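Local atomic coordinates of DegV family protein (Eubacterium eligens, PDB entry 3FDJ), a protein that is of unknown function but probably binds a fatty acid, as characterised relatives of the DegV family do. Residues 119-124 / 272-277; 152-157 / 187-192; 211-216 / 241-246. All blocks are in the same frame, centred on the assembly; numbering follows the deposited sequence.

Contact 1: residues 119-124 / 272-277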
loop_
_atom_site.group_PDB
_atom_site.type_symbol
_atom_site.label_atom_id
_atom_site.label_comp_id
_atom_site.label_asym_id
_atom_site.label_seq_id
_atom_site.Cartn_x
_atom_site.Cartn_y
_atom_site.Cartn_z
ATOM N N GLY A 119 -0.128 0.099 -0.118
ATOM C CA GLY A 119 1.129 0.722 -0.487
ATOM C C GLY A 119 1.018 2.186 -0.824
ATOM O O GLY A 119 0.591 2.982 0.014
ATOM N N PRO A 120 1.420 2.560 -2.057
ATOM C CA PRO A 120 1.498 3.978 -2.344
ATOM C C PRO A 120 0.180 4.721 -2.298
ATOM O O PRO A 120 0.185 5.932 -2.095
ATOM C CB PRO A 120 2.125 4.033 -3.748
ATOM C CG PRO A 120 1.864 2.709 -4.330
ATOM C CD PRO A 120 1.960 1.760 -3.155
ATOM N N GLN A 121 -0.942 4.028 -2.486
ATOM C CA GLN A 121 -2.241 4.689 -2.339
ATOM C C GLN A 121 -2.522 5.031 -0.868
ATOM O O GLN A 121 -3.040 6.120 -0.567
ATOM C CB GLN A 121 -3.357 3.850 -2.987
ATOM C CG GLN A 121 -4.722 4.584 -3.145
ATOM C CD GLN A 121 -5.588 4.059 -4.302
ATOM O OE1 GLN A 121 -5.385 2.958 -4.809
ATOM N NE2 GLN A 121 -6.617 4.831 -4.673
HETATM N N MSE A 122 -2.156 4.127 0.037
HETATM C CA MSE A 122 -2.209 4.403 1.491
HETATM C C MSE A 122 -1.296 5.581 1.809
HETATM O O MSE A 122 -1.693 6.485 2.550
HETATM C CB MSE A 122 -1.799 3.172 2.325
HETATM C CG MSE A 122 -2.737 1.996 2.167
HETATM SE SE MSE A 122 -2.096 0.463 3.120
HETATM C CE MSE A 122 -2.252 1.184 4.976
ATOM N N ARG A 123 -0.098 5.609 1.216
ATOM C CA ARG A 123 0.792 6.760 1.407
ATOM C C ARG A 123 0.169 8.080 0.967
ATOM O O ARG A 123 0.247 9.069 1.700
ATOM C CB ARG A 123 2.158 6.557 0.734
ATOM C CG ARG A 123 3.080 7.682 1.014
ATOM C CD ARG A 123 4.467 7.425 0.510
ATOM N NE ARG A 123 5.280 8.586 0.823
ATOM C CZ ARG A 123 6.606 8.580 0.932
ATOM N NH1 ARG A 123 7.325 7.461 0.742
ATOM N NH2 ARG A 123 7.214 9.710 1.267
ATOM N N ILE A 124 -0.447 8.097 -0.217
ATOM C CA ILE A 124 -1.108 9.304 -0.716
ATOM C C ILE A 124 -2.234 9.763 0.228
ATOM O O ILE A 124 -2.400 10.954 0.480
ATOM C CB ILE A 124 -1.583 9.114 -2.178
ATOM C CG1 ILE A 124 -0.372 9.188 -3.106
ATOM C CG2 ILE A 124 -2.607 10.176 -2.589
ATOM C CD1 ILE A 124 -0.682 9.099 -4.620
ATOM N N ILE A 272 4.661 -0.901 -7.619
ATOM C CA ILE A 272 3.302 -0.419 -7.376
ATOM C C ILE A 272 3.331 1.105 -7.425
ATOM O O ILE A 272 4.217 1.729 -6.849
ATOM C CB ILE A 272 2.755 -0.847 -6.003
ATOM C CG1 ILE A 272 3.051 -2.319 -5.689
ATOM C CG2 ILE A 272 1.257 -0.545 -5.935
ATOM C CD1 ILE A 272 2.639 -2.714 -4.268
ATOM N N LEU A 273 2.367 1.700 -8.108
ATOM C CA LEU A 273 2.278 3.135 -8.168
ATOM C C LEU A 273 0.900 3.643 -7.870
ATOM O O LEU A 273 -0.097 2.982 -8.141
ATOM C CB LEU A 273 2.788 3.701 -9.497
ATOM C CG LEU A 273 1.978 3.748 -10.767
ATOM C CD1 LEU A 273 0.907 4.894 -10.737
ATOM C CD2 LEU A 273 2.939 3.966 -11.951
ATOM N N SER A 274 0.848 4.809 -7.264
ATOM C CA SER A 274 -0.403 5.478 -7.044
ATOM C C SER A 274 -0.326 6.936 -7.443
ATOM O O SER A 274 0.749 7.557 -7.380
ATOM C CB SER A 274 -0.836 5.318 -5.592
ATOM O OG SER A 274 -2.129 5.864 -5.417
ATOM N N CYS A 275 -1.463 7.481 -7.884
ATOM C CA CYS A 275 -1.511 8.877 -8.321
ATOM C C CYS A 275 -2.831 9.542 -8.000
ATOM O O CYS A 275 -3.858 8.880 -7.873
ATOM C CB CYS A 275 -1.260 8.981 -9.816
ATOM S SG CYS A 275 -2.449 8.136 -10.831
ATOM N N GLU A 276 -2.783 10.867 -7.889
ATOM C CA GLU A 276 -3.965 11.714 -7.936
ATOM C C GLU A 276 -4.408 11.896 -9.384
ATOM O O GLU A 276 -3.566 12.117 -10.273
ATOM C CB GLU A 276 -3.646 13.120 -7.448
ATOM C CG GLU A 276 -3.341 13.261 -6.037
ATOM C CD GLU A 276 -2.927 14.694 -5.675
ATOM O OE1 GLU A 276 -2.353 15.427 -6.540
ATOM O OE2 GLU A 276 -3.165 15.073 -4.518
ATOM N N THR A 277 -5.714 11.858 -9.611
ATOM C CA THR A 277 -6.301 12.113 -10.922
ATOM C C THR A 277 -7.180 13.362 -10.860
ATOM O O THR A 277 -7.423 13.899 -9.794
ATOM C CB THR A 277 -7.153 10.921 -11.391
ATOM O OG1 THR A 277 -8.242 10.681 -10.474
ATOM C CG2 THR A 277 -6.287 9.632 -11.491
#

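Contact 2: residues 152-157 / 187-192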
loop_
_atom_site.group_PDB
_atom_site.type_symbol
_atom_site.label_atom_id
_atom_site.label_comp_id
_atom_site.label_asym_id
_atom_site.label_seq_id
_atom_site.Cartn_x
_atom_site.Cartn_y
_atom_site.Cartn_z
ATOM N N LYS A 152 -10.460 10.417 -6.281
ATOM C CA LYS A 152 -9.577 10.977 -7.300
ATOM C C LYS A 152 -8.147 10.447 -7.138
ATOM O O LYS A 152 -7.158 11.194 -7.319
ATOM C CB LYS A 152 -9.575 12.514 -7.239
ATOM C CG LYS A 152 -10.935 13.129 -7.423
ATOM C CD LYS A 152 -10.874 14.660 -7.367
ATOM C CE LYS A 152 -12.186 15.276 -7.815
ATOM N NZ LYS A 152 -12.538 14.909 -9.238
ATOM N N THR A 153 -8.035 9.170 -6.772
ATOM C CA THR A 153 -6.736 8.497 -6.690
ATOM C C THR A 153 -6.858 7.099 -7.324
ATOM O O THR A 153 -7.941 6.519 -7.321
ATOM C CB THR A 153 -6.188 8.365 -5.230
ATOM O OG1 THR A 153 -7.042 7.510 -4.459
ATOM C CG2 THR A 153 -6.074 9.737 -4.538
ATOM N N ARG A 154 -5.754 6.577 -7.868
ATOM C CA ARG A 154 -5.715 5.276 -8.500
ATOM C C ARG A 154 -4.429 4.565 -8.154
ATOM O O ARG A 154 -3.450 5.201 -7.759
ATOM C CB ARG A 154 -5.783 5.403 -10.010
ATOM C CG ARG A 154 -7.116 5.934 -10.543
ATOM C CD ARG A 154 -8.301 4.974 -10.335
ATOM N NE ARG A 154 -8.071 3.667 -10.944
ATOM C CZ ARG A 154 -8.276 3.334 -12.215
ATOM N NH1 ARG A 154 -8.770 4.208 -13.087
ATOM N NH2 ARG A 154 -8.010 2.082 -12.616
ATOM N N LEU A 155 -4.436 3.251 -8.333
ATOM C CA LEU A 155 -3.253 2.439 -8.164
ATOM C C LEU A 155 -3.077 1.509 -9.347
ATOM O O LEU A 155 -4.037 0.884 -9.801
ATOM C CB LEU A 155 -3.340 1.611 -6.877
ATOM C CG LEU A 155 -2.158 0.665 -6.619
ATOM C CD1 LEU A 155 -1.847 0.617 -5.115
ATOM C CD2 LEU A 155 -2.413 -0.716 -7.161
ATOM N N PHE A 156 -1.839 1.383 -9.805
ATOM C CA PHE A 156 -1.478 0.392 -10.800
ATOM C C PHE A 156 -0.249 -0.363 -10.320
ATOM O O PHE A 156 0.581 0.180 -9.558
ATOM C CB PHE A 156 -1.187 1.058 -12.147
ATOM C CG PHE A 156 -2.359 1.778 -12.729
ATOM C CD1 PHE A 156 -3.373 1.075 -13.389
ATOM C CD2 PHE A 156 -2.485 3.155 -12.587
ATOM C CE1 PHE A 156 -4.484 1.736 -13.890
ATOM C CE2 PHE A 156 -3.590 3.816 -13.111
ATOM C CZ PHE A 156 -4.591 3.110 -13.751
ATOM N N CYS A 157 -0.108 -1.604 -10.765
ATOM C CA CYS A 157 1.049 -2.391 -10.393
ATOM C C CYS A 157 1.533 -3.199 -11.581
ATOM O O CYS A 157 0.787 -3.436 -12.519
ATOM C CB CYS A 157 0.743 -3.298 -9.206
ATOM S SG CYS A 157 -0.512 -4.503 -9.508
ATOM N N ILE A 187 0.077 -6.703 -15.238
ATOM C CA ILE A 187 -0.285 -5.346 -14.857
ATOM C C ILE A 187 -1.664 -5.381 -14.196
ATOM O O ILE A 187 -2.603 -5.997 -14.711
ATOM C CB ILE A 187 -0.333 -4.415 -16.096
ATOM C CG1 ILE A 187 1.018 -4.374 -16.797
ATOM C CG2 ILE A 187 -0.737 -2.986 -15.668
ATOM C CD1 ILE A 187 0.951 -3.636 -18.169
ATOM N N GLY A 188 -1.783 -4.748 -13.041
ATOM C CA GLY A 188 -3.039 -4.703 -12.304
ATOM C C GLY A 188 -3.431 -3.306 -11.874
ATOM O O GLY A 188 -2.654 -2.342 -11.996
ATOM N N THR A 189 -4.666 -3.196 -11.411
ATOM C CA THR A 189 -5.139 -1.994 -10.739
ATOM C C THR A 189 -5.946 -2.385 -9.508
ATOM O O THR A 189 -6.434 -3.515 -9.398
ATOM C CB THR A 189 -5.963 -1.100 -11.710
ATOM O OG1 THR A 189 -6.242 0.174 -11.107
ATOM C CG2 THR A 189 -7.261 -1.785 -12.140
ATOM N N ALA A 190 -6.068 -1.454 -8.563
ATOM C CA ALA A 190 -6.992 -1.643 -7.445
ATOM C C ALA A 190 -8.408 -1.424 -7.976
ATOM O O ALA A 190 -8.716 -0.372 -8.567
ATOM C CB ALA A 190 -6.646 -0.683 -6.284
ATOM N N SER A 191 -9.272 -2.430 -7.807
ATOM C CA SER A 191 -10.651 -2.355 -8.311
ATOM C C SER A 191 -11.523 -1.495 -7.396
ATOM O O SER A 191 -11.146 -1.152 -6.272
ATOM C CB SER A 191 -11.273 -3.746 -8.395
ATOM O OG SER A 191 -11.679 -4.182 -7.106
ATOM N N SER A 192 -12.718 -1.192 -7.881
ATOM C CA SER A 192 -13.706 -0.482 -7.098
ATOM C C SER A 192 -14.133 -1.274 -5.850
ATOM O O SER A 192 -14.708 -0.698 -4.930
ATOM C CB SER A 192 -14.935 -0.192 -7.959
ATOM O OG SER A 192 -15.638 -1.407 -8.194
HETATM O O HOH W 1 -7.228 1.984 -8.692
#

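Contact 3: residues 211-216 / 241-246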
loop_
_atom_site.group_PDB
_atom_site.type_symbol
_atom_site.label_atom_id
_atom_site.label_comp_id
_atom_site.label_asym_id
_atom_site.label_seq_id
_atom_site.Cartn_x
_atom_site.Cartn_y
_atom_site.Cartn_z
ATOM N N LYS A 211 2.142 1.002 -21.821
ATOM C CA LYS A 211 0.843 0.614 -21.257
ATOM C C LYS A 211 0.431 1.511 -20.085
ATOM O O LYS A 211 -0.719 1.890 -19.980
ATOM C CB LYS A 211 0.843 -0.850 -20.839
ATOM C CG LYS A 211 0.796 -1.803 -21.999
ATOM C CD LYS A 211 0.690 -3.242 -21.497
ATOM C CE LYS A 211 0.722 -4.284 -22.625
ATOM N NZ LYS A 211 -0.198 -4.006 -23.763
ATOM N N LEU A 212 1.370 1.839 -19.211
ATOM C CA LEU A 212 1.091 2.694 -18.073
ATOM C C LEU A 212 0.685 4.087 -18.515
ATOM O O LEU A 212 -0.233 4.682 -17.935
ATOM C CB LEU A 212 2.303 2.781 -17.125
ATOM C CG LEU A 212 2.597 1.563 -16.250
ATOM C CD1 LEU A 212 3.898 1.765 -15.453
ATOM C CD2 LEU A 212 1.425 1.272 -15.289
ATOM N N GLN A 213 1.345 4.607 -19.552
ATOM C CA GLN A 213 0.981 5.924 -20.055
ATOM C C GLN A 213 -0.453 5.917 -20.564
ATOM O O GLN A 213 -1.208 6.853 -20.297
ATOM C CB GLN A 213 1.957 6.423 -21.141
ATOM C CG GLN A 213 1.627 7.807 -21.615
ATOM C CD GLN A 213 2.700 8.412 -22.504
ATOM O OE1 GLN A 213 3.826 7.910 -22.582
ATOM N NE2 GLN A 213 2.366 9.536 -23.134
ATOM N N ALA A 214 -0.845 4.856 -21.274
ATOM C CA ALA A 214 -2.217 4.744 -21.770
ATOM C C ALA A 214 -3.230 4.634 -20.596
ATOM O O ALA A 214 -4.287 5.279 -20.605
ATOM C CB ALA A 214 -2.359 3.558 -22.741
ATOM N N LEU A 215 -2.884 3.850 -19.584
ATOM C CA LEU A 215 -3.741 3.674 -18.398
ATOM C C LEU A 215 -3.902 4.985 -17.613
ATOM O O LEU A 215 -5.028 5.350 -17.207
ATOM C CB LEU A 215 -3.192 2.580 -17.492
ATOM C CG LEU A 215 -3.275 1.154 -18.031
ATOM C CD1 LEU A 215 -2.405 0.205 -17.216
ATOM C CD2 LEU A 215 -4.722 0.667 -18.087
ATOM N N LEU A 216 -2.786 5.698 -17.424
ATOM C CA LEU A 216 -2.809 6.968 -16.725
ATOM C C LEU A 216 -3.665 7.997 -17.479
ATOM O O LEU A 216 -4.465 8.688 -16.857
ATOM C CB LEU A 216 -1.397 7.485 -16.499
ATOM C CG LEU A 216 -0.631 6.692 -15.427
ATOM C CD1 LEU A 216 0.875 7.013 -15.471
ATOM C CD2 LEU A 216 -1.197 6.938 -14.039
ATOM N N ALA A 241 9.142 6.884 -13.281
ATOM C CA ALA A 241 9.114 8.255 -12.799
ATOM C C ALA A 241 9.567 9.218 -13.905
ATOM O O ALA A 241 8.952 10.269 -14.107
ATOM C CB ALA A 241 10.009 8.411 -11.541
ATOM N N ASP A 242 10.624 8.863 -14.625
ATOM C CA ASP A 242 11.121 9.712 -15.726
ATOM C C ASP A 242 10.076 9.870 -16.840
ATOM O O ASP A 242 9.887 10.968 -17.381
ATOM C CB ASP A 242 12.399 9.120 -16.342
ATOM C CG ASP A 242 13.651 9.414 -15.516
ATOM O OD1 ASP A 242 13.622 10.302 -14.628
ATOM O OD2 ASP A 242 14.682 8.743 -15.750
HETATM N N MSE A 243 9.433 8.753 -17.195
HETATM C CA MSE A 243 8.412 8.761 -18.221
HETATM C C MSE A 243 7.275 9.710 -17.837
HETATM O O MSE A 243 6.810 10.504 -18.668
HETATM C CB MSE A 243 7.866 7.348 -18.440
HETATM C CG MSE A 243 6.759 7.257 -19.462
HETATM SE SE MSE A 243 4.944 7.590 -18.788
HETATM C CE MSE A 243 4.558 5.941 -17.810
ATOM N N ILE A 244 6.821 9.616 -16.588
ATOM C CA ILE A 244 5.685 10.397 -16.134
ATOM C C ILE A 244 6.026 11.891 -16.054
ATOM O O ILE A 244 5.238 12.728 -16.473
ATOM C CB ILE A 244 5.137 9.846 -14.812
ATOM C CG1 ILE A 244 4.473 8.480 -15.083
ATOM C CG2 ILE A 244 4.130 10.798 -14.208
ATOM C CD1 ILE A 244 4.143 7.686 -13.843
ATOM N N LYS A 245 7.226 12.216 -15.592
ATOM C CA LYS A 245 7.680 13.610 -15.569
ATOM C C LYS A 245 7.678 14.209 -16.953
ATOM O O LYS A 245 7.214 15.332 -17.145
ATOM C CB LYS A 245 9.084 13.734 -14.972
ATOM C CG LYS A 245 9.103 13.545 -13.481
ATOM C CD LYS A 245 10.451 13.905 -12.884
ATOM C CE LYS A 245 11.245 12.684 -12.513
ATOM N NZ LYS A 245 12.482 13.098 -11.759
ATOM N N GLN A 246 8.184 13.449 -17.913
ATOM C CA GLN A 246 8.280 13.917 -19.283
ATOM C C GLN A 246 6.914 14.087 -19.944
ATOM O O GLN A 246 6.690 15.071 -20.639
ATOM C CB GLN A 246 9.169 12.969 -20.110
ATOM C CG GLN A 246 9.325 13.331 -21.586
ATOM C CD GLN A 246 10.181 14.588 -21.840
ATOM O OE1 GLN A 246 10.699 15.222 -20.911
ATOM N NE2 GLN A 246 10.307 14.958 -23.113
#

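Contact 1: residues 119-124 / 272-277
Pro120 and Ser274 meet where the first turn of helix 120-134 lies over strand 271-276, an inner strand of the sheet running from strand 196-203 to strand 253-257; the two short axes run 32° apart. The packing is tight round the proline ring. Its CG stands 3.6 Å from Ile272 O. CB rests on Ser274 CB and CD on Ile272 CG2, the Pro120 and Ile272 side chains crossing at about a right angle. Cutting the ring back to an alanine here would probably open a gap above Ile272 and leave its CG2 branch freer to shift. Ser274 points its CB at the helix, and chi1 of -174° swings OG beside Gln121, 3.3 Å from Gln121 CA; the hydroxyl spends its hydrogen bond on Arg154 O of the neighbouring strand. Gln121 passes this OG with its CB and runs on, extended, until its amide is gripped at both ends, OE1 by Ser117 and NE2 by Thr153. One turn along, Ile124 brings the tip of its longer branch down on the strand backbone, CD1 lying 3.5 Å from Ser274 O. Toward Glu276 the contact loosens: this partly exposed side chain comes no nearer than 4.7 Å to segment 119-124, and its carboxylate is taken by Tyr149 OH and Lys225 N. What joins the two segments directly is therefore van der Waals fit, while the polar ends of Gln121, Ser274 and Glu276 are satisfied by other parts of the fold.

Contact 2: residues 152-157 / 187-192
Chi1 of -171° sets Thr189 OG1 opposite its own backbone N, and Arg154, bent at chi2 (-67°) and chi3 (-57°), curls back to meet it. Here antiparallel strands 153-159 and 184-190 pair in the sheet running from strand 196-203 to 253-257. Arg154 NH2 donates to Thr189 OG1 over 3.0 Å, with the hydroxyl near the guanidinium plane. That hydroxyl in turn donates to Leu155 O at 2.7 Å, approaching almost in line with the carbonyl, which also takes a weak bond from Ala190 N. Thr189 thus relays between arginine and backbone. Phe156, its non-hydrogen-bonded partner, lies side by side with it, and the ring carries CZ over one face of the guanidinium, 3.7 Å above the plane and toward its rim; ring, hydroxyl and a water on NE together probably fix the guanidinium's rotation. Next along, Cys157 and Gly188 form a hydrogen-bonded pair with two N-H...O bonds of 2.9 Å each, Cys157 N to Gly188 O and Gly188 N to Cys157 O. Glycine suits this place, since a CB would press against Cys157 SG. On the same face as that sulfur, Leu155 CB packs on Ala190 CB at 4.1 Å, beside a bound hexaethylene glycol that may mark a pocket. Where the strands part, this water takes N-H bonds from Arg154 NE and Leu155 N and donates to Ala190 O at 2.8 Å.

Contact 3: residues 211-216 / 241-246
Met243, present as selenomethionine, reaches across from helix 234-248 and lays its end against the flank of helix 205-219 between Leu212 and Gln213. Its CG leaves anti to the backbone N (chi1 178°), which sends the chain toward the other helix; bends at chi2 and chi3 then fold the terminal methyl in against the backbone there. CE comes to rest 3.9 Å from Leu212 CB and 3.9 Å from Gln213 N, while SE lies 4.0 Å from both Gln213 CB and Gln213 OE1. Gln213 is stretched out, and the two side chains cross at a slant, the glutamine passing along the selenium with its aliphatic root and its amide oxygen. This edge of the contact is partly exposed, and Gln213 continues over Ala247 and Tyr248. Deeper in, the meeting is purely aliphatic. Leu216 and Ile244 cross at about a right angle, and the end of one branch meets the end of the other: Leu216 CD1 lies 3.7 Å from Ile244 CD1 and 3.9 Å from Ile244 CG1. The same leucine methyl is a looser neighbour of Met243 CE, at 4.5 Å. Tyr221 touches both Leu216 and Ile244, and Leu212 and Leu216 also reach Phe156 of the sheet, so the helix pair and the strands beneath share one apolar layer. The segment axes are 10.9 Å apart and cross at -46°, a wide spacing bridged by long side chains while the backbones stay apart. Methyl groups and a thioether (selenium here in place of sulfur) bring shape but little direction, so this helix pair is held through apolar burial, and the glutamine amide at its margin adds packing to it.

How the contacts relate
From the N terminus the chain first builds a separate sheet (strands 5-9 to 109-114), then enters helix 120-134, whose partner in contact 1 comes only at the C-terminal strand 271-276; this long loop encloses the other two contacts. Within it, contact 2 closes a short loop between strands 153-159 and 184-190, and contact 3 then closes another, in series and without crossing. Strands 153-159 and 271-276 are sheet neighbours, joining contacts 1 and 2 through Leu273 N to Phe156 O. Contact 1 ties a helix to one sheet face, contact 2 joins two strands, and contact 3 pairs helices 205-219 and 234-248 on the other face, reached through Cys275, Phe156 and Ile187.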